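Local coordinates for YECBM32 (Yersinia enterocolitica, PDB 2JD9), which probably binds carbohydrate, as a calcium-containing beta-sandwich module of carbohydrate-binding module family 32, at residues E57-V62 and N129-N134. Numbering follows the deposited sequence.
Sequences ENILIV and NEIAIN. With CA (calcium ion), chain B.
With CG turned beside its backbone N (chi1 -67°), Asn134 presents its amide oxygen to Glu57; Ile131, with CG1 likewise beside its own N and chi2 at an unusual -106°, swings CD1 over to Ile59 and Ile61. The Glu57 N to Asn134 OD1 bond, 3.0 Å, is nearly straight (172°) and lands on a lone pair in the carbonyl plane, so that a side-chain amide, not a backbone carbonyl, prolongs the contact by one residue beyond the ladder, where strand 130-133 has ended. Asparagine suits this place: its amide accepts here while ND2 donates to Ser55 O. From there the strands run antiparallel, Leu60 and Ala132 pairing through Leu60 N to Ala132 O, 2.8 Å, and Ala132 N to Leu60 O, 3.0 Å.

The isoleucines share the face turned into the sandwich, where Leu115 of the opposing sheet meets Ile59, Ile61 and Ile131, and Leu48 meets Ile131 and Ile133. Ile131 CG2 lies 3.7 Å from Ile59 CD1, and Ile131 CD1 packs 4.0 Å from Ile61 CD1, the latter two side chains alongside each other; branched residues fill this apolar layer and favour extended backbone. On the other face Val62 CG2 rests 3.9 Å from Glu130 CB, against the aliphatic part of the glutamate.

At the far end Asn129 and Glu130 both oppose Val62 in a classic beta bulge: Val62 O accepts from Asn129 N at 2.8 Å and from Glu130 N. The carbonyl of Asn129 binds calcium, whose other ligands include a water and oxygens of Asn28, Asp31, Asp33 and Thr36. The bulge thus ties the metal site to the sheet through backbone atoms; calcium probably polarises the Asn129-Glu130 peptide and should make Glu130 N a better donor, although its bond to Val62 O stays long and weak.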
# COMPACT_ATOMS: atom_id res chain seq x y z
N GLU A 57 -2.50 -9.02 9.75
CA GLU A 57 -2.61 -8.13 10.91
C GLU A 57 -1.88 -6.80 10.82
O GLU A 57 -2.06 -5.94 11.69
CB GLU A 57 -2.12 -8.83 12.15
CG GLU A 57 -0.67 -9.25 12.11
CD GLU A 57 -0.28 -9.96 13.42
OE1 GLU A 57 -0.70 -11.11 13.60
OE2 GLU A 57 0.36 -9.32 14.28
N ASN A 58 -1.02 -6.63 9.81
CA ASN A 58 -0.44 -5.32 9.57
C ASN A 58 -0.12 -5.14 8.08
O ASN A 58 -0.09 -6.07 7.33
CB ASN A 58 0.78 -4.99 10.52
CG ASN A 58 2.11 -5.61 10.09
OD1 ASN A 58 2.54 -5.51 8.92
ND2 ASN A 58 2.79 -6.22 11.04
N ILE A 59 0.04 -3.91 7.66
CA ILE A 59 0.77 -3.64 6.43
C ILE A 59 1.74 -2.49 6.67
O ILE A 59 1.44 -1.59 7.43
CB ILE A 59 -0.17 -3.45 5.21
CG1 ILE A 59 0.02 -2.15 4.47
CG2 ILE A 59 -1.61 -3.89 5.43
CD1 ILE A 59 -0.78 -2.16 3.15
N LEU A 60 2.89 -2.59 6.04
CA LEU A 60 3.93 -1.60 6.04
C LEU A 60 3.76 -0.87 4.73
O LEU A 60 3.55 -1.49 3.69
CB LEU A 60 5.28 -2.28 6.10
CG LEU A 60 6.51 -1.51 5.63
CD1 LEU A 60 6.65 -0.16 6.32
CD2 LEU A 60 7.72 -2.34 5.92
N ILE A 61 3.80 0.45 4.81
CA ILE A 61 3.74 1.31 3.63
C ILE A 61 4.89 2.31 3.74
O ILE A 61 5.07 2.93 4.78
CB ILE A 61 2.34 1.99 3.51
CG1 ILE A 61 2.24 2.90 2.27
CG2 ILE A 61 1.94 2.73 4.79
CD1 ILE A 61 0.85 3.20 1.88
N VAL A 62 5.68 2.40 2.66
CA VAL A 62 6.77 3.38 2.51
C VAL A 62 6.37 4.26 1.32
O VAL A 62 6.65 3.95 0.18
CB VAL A 62 8.11 2.70 2.26
CG1 VAL A 62 9.24 3.69 2.08
CG2 VAL A 62 8.40 1.67 3.39
N ASN A 129 6.84 3.54 -2.59
CA ASN A 129 8.10 2.84 -2.74
C ASN A 129 8.00 1.33 -2.35
O ASN A 129 8.61 0.47 -3.00
CB ASN A 129 9.18 3.52 -1.88
CG ASN A 129 9.43 5.00 -2.26
OD1 ASN A 129 9.38 5.34 -3.40
ND2 ASN A 129 9.79 5.84 -1.28
N GLU A 130 7.26 1.04 -1.28
CA GLU A 130 7.19 -0.33 -0.74
C GLU A 130 5.91 -0.53 -0.01
O GLU A 130 5.41 0.38 0.63
CB GLU A 130 8.28 -0.64 0.30
CG GLU A 130 9.70 -0.55 -0.16
CD GLU A 130 10.68 -1.01 0.94
OE1 GLU A 130 11.88 -0.75 0.79
OE2 GLU A 130 10.25 -1.62 1.94
N ILE A 131 5.39 -1.74 -0.12
CA ILE A 131 4.30 -2.24 0.71
C ILE A 131 4.66 -3.66 1.10
O ILE A 131 5.14 -4.41 0.26
CB ILE A 131 2.98 -2.34 -0.08
CG1 ILE A 131 2.48 -0.95 -0.53
CG2 ILE A 131 1.91 -3.09 0.74
CD1 ILE A 131 1.26 -0.41 0.29
N ALA A 132 4.44 -4.00 2.36
CA ALA A 132 4.64 -5.37 2.86
C ALA A 132 3.49 -5.75 3.78
O ALA A 132 2.87 -4.89 4.37
CB ALA A 132 5.98 -5.48 3.54
N ILE A 133 3.17 -7.03 3.86
CA ILE A 133 2.03 -7.53 4.62
C ILE A 133 2.64 -8.34 5.76
O ILE A 133 3.59 -9.12 5.54
CB ILE A 133 1.10 -8.44 3.74
CG1 ILE A 133 0.65 -7.72 2.47
CG2 ILE A 133 -0.12 -8.87 4.47
CD1 ILE A 133 -0.04 -6.40 2.71
N ASN A 134 2.12 -8.16 6.97
CA ASN A 134 2.64 -8.90 8.14
C ASN A 134 4.12 -8.73 8.33
O ASN A 134 4.87 -9.69 8.53
CB ASN A 134 2.29 -10.39 8.06
CG ASN A 134 0.83 -10.61 8.17
OD1 ASN A 134 0.14 -9.71 8.61
ND2 ASN A 134 0.34 -11.80 7.76
CA CA B . 10.22 -0.41 -4.51
O HOH W 1 9.85 -2.00 -2.62